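2-aminomuconate 6-semialdehyde dehydrogenase (Burkholderia cenocepacia, PDB 4U3W) probably catalyses the NAD-dependent oxidation of 2-aminomuconate 6-semialdehyde to 2-aminomuconate. Local coordinates at residues A105-A117 / P338-S350. Numbering follows the deposited sequence.
Sequences AEVADTGRPVAQA and PEDPATTMGPLIS
Pro-338 fits against the bend between two helices, with Val-107 on one flank and Val-114 on another. Its CG lies 3.5 Å from CG1 of Val-107, a tight carbon pair, and the two side chains run past each other in opposite directions. Val-107 holds CG1 anti to its backbone N (chi1 172°), which turns that methyl onto the proline ring. Pro-338 CB rests 3.4 Å from the carbonyl oxygen of Arg-112. CG2 of Val-114 touches the carbonyl oxygen of Pro-338.

Pro-113 lays its ring along the backbone of Thr-343 to Gly-346, with CD 4.0 Å from Gly-346 N. Beyond it, Gln-116 reaches out with NE2 and gives a weak but nearly straight hydrogen bond to Thr-344 O (3.5 Å, 175°). Pro-347 CD packs 3.5 Å from Gly-111 O. Gly-111 follows the helix with positive phi, and because it has no side chain the Pro-347 ring can lie against it. Ile-349 CD1 lies 3.8 Å from Asp-109 O.

The one direct hydrogen bond between the segments is that weak one; water bridges the backbones. Water 2 donates to Thr-110 O and to Pro-347 O. The bend is braced by Thr-110 OG1, which donates to Glu-106 O (2.9 Å) and accepts from Arg-112 N in an ST turn. Arg-112 NE makes a salt bridge with Asp-121.

The bend joins helices 99-110 and 114-138, probably in the cofactor-binding domain. The loop links helices 319-331 and 351-366, probably in the catalytic domain with strand 309-315. The contact thus probably lies at their boundary, with Pro-175 of helix 175-188 against Thr-110 and Leu-348 on helix 351-366.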
ATOM      1  N   ALA A 105      40.959   4.080  -5.447  1.00 32.04           N
ATOM      2  CA  ALA A 105      40.761   3.005  -6.425  1.00 29.99           C
ATOM      3  C   ALA A 105      39.827   3.498  -7.543  1.00 31.25           C
ATOM      4  O   ALA A 105      40.107   3.325  -8.718  1.00 32.36           O
ATOM      5  CB  ALA A 105      40.164   1.759  -5.733  1.00 29.22           C
ATOM      6  N   GLU A 106      38.731   4.152  -7.162  1.00 30.66           N
ATOM      7  CA  GLU A 106      37.768   4.626  -8.128  1.00 30.25           C
ATOM      8  C   GLU A 106      38.398   5.689  -9.028  1.00 29.98           C
ATOM      9  O   GLU A 106      38.259   5.631 -10.257  1.00 30.44           O
ATOM     10  CB  GLU A 106      36.529   5.200  -7.417  1.00 31.88           C
ATOM     11  CG  GLU A 106      35.303   5.342  -8.309  1.00 33.27           C
ATOM     12  CD  GLU A 106      34.589   3.992  -8.537  1.00 34.70           C
ATOM     13  OE1 GLU A 106      35.246   2.942  -8.507  1.00 35.65           O
ATOM     14  OE2 GLU A 106      33.366   3.982  -8.743  1.00 34.86           O
ATOM     15  N   VAL A 107      39.093   6.653  -8.418  1.00 28.14           N
ATOM     16  CA  VAL A 107      39.829   7.675  -9.172  1.00 30.01           C
ATOM     17  C   VAL A 107      40.885   7.057 -10.119  1.00 30.67           C
ATOM     18  O   VAL A 107      41.026   7.478 -11.293  1.00 29.53           O
ATOM     19  CB  VAL A 107      40.527   8.671  -8.198  1.00 29.41           C
ATOM     20  CG1 VAL A 107      41.429   9.588  -8.946  1.00 29.64           C
ATOM     21  CG2 VAL A 107      39.439   9.480  -7.403  1.00 31.47           C
ATOM     22  N   ALA A 108      41.619   6.065  -9.629  1.00 30.57           N
ATOM     23  CA  ALA A 108      42.692   5.478 -10.463  1.00 29.04           C
ATOM     24  C   ALA A 108      42.116   4.810 -11.718  1.00 28.53           C
ATOM     25  O   ALA A 108      42.660   4.986 -12.817  1.00 27.94           O
ATOM     26  CB  ALA A 108      43.514   4.476  -9.649  1.00 29.78           C
ATOM     27  N   ASP A 109      41.002   4.064 -11.559  1.00 26.97           N
ATOM     28  CA  ASP A 109      40.324   3.389 -12.668  1.00 29.18           C
ATOM     29  C   ASP A 109      39.636   4.333 -13.657  1.00 28.22           C
ATOM     30  O   ASP A 109      39.639   4.075 -14.865  1.00 31.97           O
ATOM     31  CB  ASP A 109      39.263   2.420 -12.126  1.00 31.29           C
ATOM     32  CG  ASP A 109      39.846   1.087 -11.661  1.00 31.54           C
ATOM     33  OD1 ASP A 109      41.094   0.916 -11.610  1.00 29.56           O
ATOM     34  OD2 ASP A 109      39.015   0.239 -11.255  1.00 29.01           O
ATOM     35  N   THR A 110      39.012   5.393 -13.160  1.00 28.21           N
ATOM     36  CA  THR A 110      38.171   6.226 -14.022  1.00 28.30           C
ATOM     37  C   THR A 110      38.696   7.626 -14.348  1.00 29.14           C
ATOM     38  O   THR A 110      38.212   8.227 -15.282  1.00 27.91           O
ATOM     39  CB  THR A 110      36.798   6.449 -13.417  1.00 30.26           C
ATOM     40  OG1 THR A 110      36.938   7.256 -12.229  1.00 29.04           O
ATOM     41  CG2 THR A 110      36.160   5.058 -13.101  1.00 26.68           C
ATOM     42  N   GLY A 111      39.670   8.135 -13.606  1.00 31.22           N
ATOM     43  CA  GLY A 111      40.163   9.496 -13.830  1.00 29.64           C
ATOM     44  C   GLY A 111      39.242  10.556 -13.244  1.00 27.50           C
ATOM     45  O   GLY A 111      39.444  11.736 -13.461  1.00 28.94           O
ATOM     46  N   ARG A 112      38.222  10.135 -12.491  1.00 27.38           N
ATOM     47  CA  ARG A 112      37.171  11.061 -12.041  1.00 32.11           C
ATOM     48  C   ARG A 112      37.748  12.063 -11.040  1.00 30.28           C
ATOM     49  O   ARG A 112      38.551  11.678 -10.214  1.00 30.72           O
ATOM     50  CB  ARG A 112      36.021  10.287 -11.378  1.00 31.75           C
ATOM     51  CG  ARG A 112      34.735  11.139 -11.180  1.00 50.08           C
ATOM     52  CD  ARG A 112      33.454  10.281 -11.186  1.00 54.08           C
ATOM     53  NE  ARG A 112      32.296  11.026 -10.672  1.00 60.85           N
ATOM     54  CZ  ARG A 112      31.674  11.993 -11.342  1.00 62.64           C
ATOM     55  NH1 ARG A 112      32.079  12.306 -12.556  1.00 64.57           N
ATOM     56  NH2 ARG A 112      30.643  12.635 -10.820  1.00 63.31           N
ATOM     57  N   PRO A 113      37.379  13.341 -11.140  1.00 29.85           N
ATOM     58  CA  PRO A 113      37.949  14.306 -10.177  1.00 32.54           C
ATOM     59  C   PRO A 113      37.701  13.853  -8.722  1.00 32.22           C
ATOM     60  O   PRO A 113      36.594  13.356  -8.397  1.00 29.10           O
ATOM     61  CB  PRO A 113      37.199  15.614 -10.497  1.00 35.72           C
ATOM     62  CG  PRO A 113      36.941  15.530 -12.000  1.00 36.57           C
ATOM     63  CD  PRO A 113      36.641  14.001 -12.229  1.00 30.32           C
ATOM     64  N   VAL A 114      38.711  13.993  -7.870  1.00 30.97           N
ATOM     65  CA  VAL A 114      38.615  13.447  -6.515  1.00 32.08           C
ATOM     66  C   VAL A 114      37.400  13.899  -5.728  1.00 36.20           C
ATOM     67  O   VAL A 114      36.726  13.057  -5.081  1.00 36.10           O
ATOM     68  CB  VAL A 114      39.890  13.762  -5.713  1.00 37.20           C
ATOM     69  CG1 VAL A 114      39.770  13.213  -4.253  1.00 43.63           C
ATOM     70  CG2 VAL A 114      41.088  13.122  -6.381  1.00 38.11           C
ATOM     71  N   ALA A 115      37.096  15.208  -5.764  1.00 36.62           N
ATOM     72  CA  ALA A 115      35.994  15.723  -4.966  1.00 38.70           C
ATOM     73  C   ALA A 115      34.666  15.076  -5.360  1.00 39.74           C
ATOM     74  O   ALA A 115      33.776  14.893  -4.526  1.00 38.54           O
ATOM     75  CB  ALA A 115      35.915  17.270  -5.084  1.00 44.08           C
ATOM     76  N   GLN A 116      34.544  14.704  -6.636  1.00 38.30           N
ATOM     77  CA  GLN A 116      33.299  14.127  -7.125  1.00 37.77           C
ATOM     78  C   GLN A 116      33.229  12.629  -6.766  1.00 35.54           C
ATOM     79  O   GLN A 116      32.151  12.082  -6.502  1.00 38.73           O
ATOM     80  CB  GLN A 116      33.182  14.363  -8.648  1.00 39.38           C
ATOM     81  CG  GLN A 116      33.115  15.872  -9.019  1.00 61.09           C
ATOM     82  CD  GLN A 116      33.544  16.178 -10.479  1.00 65.40           C
ATOM     83  OE1 GLN A 116      33.644  15.265 -11.319  1.00 64.79           O
ATOM     84  NE2 GLN A 116      33.800  17.465 -10.778  1.00 63.89           N
ATOM     85  N   ALA A 117      34.382  11.974  -6.767  1.00 33.80           N
ATOM     86  CA  ALA A 117      34.456  10.540  -6.433  1.00 32.59           C
ATOM     87  C   ALA A 117      34.045  10.354  -4.979  1.00 35.23           C
ATOM     88  O   ALA A 117      33.403   9.356  -4.612  1.00 34.94           O
ATOM     89  CB  ALA A 117      35.881  10.000  -6.673  1.00 31.69           C
ATOM     90  N   PRO A 338      43.117  14.062 -11.983  1.00 34.16           N
ATOM     91  CA  PRO A 338      42.344  14.227 -10.735  1.00 35.13           C
ATOM     92  C   PRO A 338      43.187  14.715  -9.550  1.00 41.35           C
ATOM     93  O   PRO A 338      42.615  15.291  -8.628  1.00 44.25           O
ATOM     94  CB  PRO A 338      41.797  12.820 -10.458  1.00 34.80           C
ATOM     95  CG  PRO A 338      42.708  11.854 -11.216  1.00 30.84           C
ATOM     96  CD  PRO A 338      43.234  12.651 -12.417  1.00 31.61           C
ATOM     97  N   GLU A 339      44.504  14.539  -9.568  1.00 43.73           N
ATOM     98  CA  GLU A 339      45.309  15.082  -8.473  1.00 51.63           C
ATOM     99  C   GLU A 339      45.376  16.630  -8.435  1.00 55.04           C
ATOM    100  O   GLU A 339      45.699  17.204  -7.398  1.00 56.54           O
ATOM    101  CB  GLU A 339      46.725  14.542  -8.527  1.00 57.74           C
ATOM    102  CG  GLU A 339      47.455  14.876  -9.812  1.00 61.52           C
ATOM    103  CD  GLU A 339      47.385  13.743 -10.832  1.00 62.68           C
ATOM    104  OE1 GLU A 339      46.387  12.958 -10.811  1.00 61.13           O
ATOM    105  OE2 GLU A 339      48.342  13.637 -11.644  1.00 64.07           O
ATOM    106  N   ASP A 340      45.087  17.297  -9.551  1.00 51.90           N
ATOM    107  CA  ASP A 340      44.980  18.767  -9.555  1.00 50.47           C
ATOM    108  C   ASP A 340      43.649  19.219  -8.973  1.00 50.91           C
ATOM    109  O   ASP A 340      42.606  18.914  -9.525  1.00 47.41           O
ATOM    110  CB  ASP A 340      45.119  19.307 -10.974  1.00 49.89           C
ATOM    111  CG  ASP A 340      45.242  20.819 -11.017  1.00 54.70           C
ATOM    112  OD1 ASP A 340      44.720  21.527 -10.119  1.00 55.61           O
ATOM    113  OD2 ASP A 340      45.857  21.314 -11.975  1.00 58.38           O
ATOM    114  N   PRO A 341      43.678  20.015  -7.877  1.00 56.62           N
ATOM    115  CA  PRO A 341      42.419  20.417  -7.233  1.00 55.26           C
ATOM    116  C   PRO A 341      41.555  21.290  -8.153  1.00 50.51           C
ATOM    117  O   PRO A 341      40.339  21.396  -7.936  1.00 52.32           O
ATOM    118  CB  PRO A 341      42.880  21.229  -6.008  1.00 57.91           C
ATOM    119  CG  PRO A 341      44.318  20.927  -5.843  1.00 60.18           C
ATOM    120  CD  PRO A 341      44.843  20.642  -7.225  1.00 59.98           C
ATOM    121  N   ALA A 342      42.179  21.897  -9.160  1.00 46.89           N
ATOM    122  CA  ALA A 342      41.497  22.735 -10.144  1.00 44.64           C
ATOM    123  C   ALA A 342      40.766  21.972 -11.266  1.00 42.91           C
ATOM    124  O   ALA A 342      39.948  22.547 -11.996  1.00 41.80           O
ATOM    125  CB  ALA A 342      42.508  23.709 -10.772  1.00 46.71           C
ATOM    126  N   THR A 343      41.065  20.689 -11.432  1.00 40.10           N
ATOM    127  CA  THR A 343      40.409  19.913 -12.479  1.00 35.53           C
ATOM    128  C   THR A 343      38.910  19.810 -12.246  1.00 31.15           C
ATOM    129  O   THR A 343      38.457  19.418 -11.166  1.00 31.12           O
ATOM    130  CB  THR A 343      41.049  18.496 -12.570  1.00 30.42           C
ATOM    131  OG1 THR A 343      42.396  18.639 -13.053  1.00 32.61           O
ATOM    132  CG2 THR A 343      40.282  17.591 -13.523  1.00 29.44           C
ATOM    133  N   THR A 344      38.108  20.108 -13.252  1.00 29.95           N
ATOM    134  CA  THR A 344      36.685  19.853 -13.058  1.00 31.79           C
ATOM    135  C   THR A 344      36.065  18.886 -14.053  1.00 35.05           C
ATOM    136  O   THR A 344      34.881  18.528 -13.918  1.00 34.76           O
ATOM    137  CB  THR A 344      35.857  21.175 -13.093  1.00 32.02           C
ATOM    138  OG1 THR A 344      36.233  21.943 -14.231  1.00 31.03           O
ATOM    139  CG2 THR A 344      36.128  21.950 -11.832  1.00 37.91           C
ATOM    140  N   MET A 345      36.849  18.417 -15.032  1.00 34.25           N
ATOM    141  CA  MET A 345      36.375  17.323 -15.874  1.00 33.29           C
ATOM    142  C   MET A 345      37.553  16.351 -16.143  1.00 28.04           C
ATOM    143  O   MET A 345      38.652  16.787 -16.479  1.00 28.74           O
ATOM    144  CB  MET A 345      35.790  17.858 -17.209  1.00 29.94           C
ATOM    145  CG  MET A 345      34.925  16.787 -17.950  1.00 34.82           C
ATOM    146  SD  MET A 345      34.220  17.246 -19.561  1.00 36.63           S
ATOM    147  CE  MET A 345      35.567  16.798 -20.626  1.00 33.20           C
ATOM    148  N   GLY A 346      37.310  15.057 -16.000  1.00 27.12           N
ATOM    149  CA  GLY A 346      38.341  14.030 -16.251  1.00 28.83           C
ATOM    150  C   GLY A 346      38.327  13.469 -17.673  1.00 26.32           C
ATOM    151  O   GLY A 346      37.622  13.979 -18.526  1.00 25.59           O
ATOM    152  N   PRO A 347      39.140  12.426 -17.930  1.00 27.25           N
ATOM    153  CA  PRO A 347      39.211  11.774 -19.239  1.00 24.96           C
ATOM    154  C   PRO A 347      37.988  10.836 -19.494  1.00 27.64           C
ATOM    155  O   PRO A 347      37.250  10.494 -18.552  1.00 28.54           O
ATOM    156  CB  PRO A 347      40.498  10.903 -19.122  1.00 24.46           C
ATOM    157  CG  PRO A 347      40.554  10.508 -17.700  1.00 23.13           C
ATOM    158  CD  PRO A 347      40.002  11.774 -16.925  1.00 22.75           C
ATOM    159  N   LEU A 348      37.812  10.396 -20.735  1.00 27.71           N
ATOM    160  CA  LEU A 348      36.990   9.186 -21.015  1.00 25.84           C
ATOM    161  C   LEU A 348      37.658   7.948 -20.470  1.00 28.47           C
ATOM    162  O   LEU A 348      38.852   7.948 -20.060  1.00 28.49           O
ATOM    163  CB  LEU A 348      36.742   9.017 -22.507  1.00 27.24           C
ATOM    164  CG  LEU A 348      36.081  10.266 -23.112  1.00 28.70           C
ATOM    165  CD1 LEU A 348      35.924  10.098 -24.652  1.00 29.05           C
ATOM    166  CD2 LEU A 348      34.777  10.641 -22.473  1.00 30.87           C
ATOM    167  N   ILE A 349      36.875   6.860 -20.431  1.00 26.54           N
ATOM    168  CA  ILE A 349      37.305   5.673 -19.742  1.00 25.89           C
ATOM    169  C   ILE A 349      38.518   5.018 -20.389  1.00 26.90           C
ATOM    170  O   ILE A 349      39.278   4.351 -19.692  1.00 27.68           O
ATOM    171  CB  ILE A 349      36.136   4.615 -19.647  1.00 32.08           C
ATOM    172  CG1 ILE A 349      36.490   3.495 -18.687  1.00 29.61           C
ATOM    173  CG2 ILE A 349      35.708   4.112 -21.050  1.00 26.13           C
ATOM    174  CD1 ILE A 349      36.679   4.023 -17.244  1.00 32.28           C
ATOM    175  N   SER A 350      38.681   5.181 -21.698  1.00 27.88           N
ATOM    176  CA  SER A 350      39.700   4.376 -22.415  1.00 28.83           C
ATOM    177  C   SER A 350      40.002   5.015 -23.749  1.00 29.69           C
ATOM    178  O   SER A 350      39.187   5.780 -24.259  1.00 29.55           O
ATOM    179  CB  SER A 350      39.222   2.924 -22.668  1.00 29.89           C
ATOM    180  OG  SER A 350      38.263   2.966 -23.722  1.00 29.98           O
TER
HETATM  181  O   HOH W   1      40.052   2.981 -17.260  1.00 34.86           O
HETATM  182  O   HOH W   2      36.987  10.810 -15.912  1.00 27.39           O
HETATM  183  O   HOH W   3      36.152   7.648 -17.265  1.00 29.87           O
HETATM  184  O   HOH W   4      40.035  16.952  -9.085  1.00 49.14           O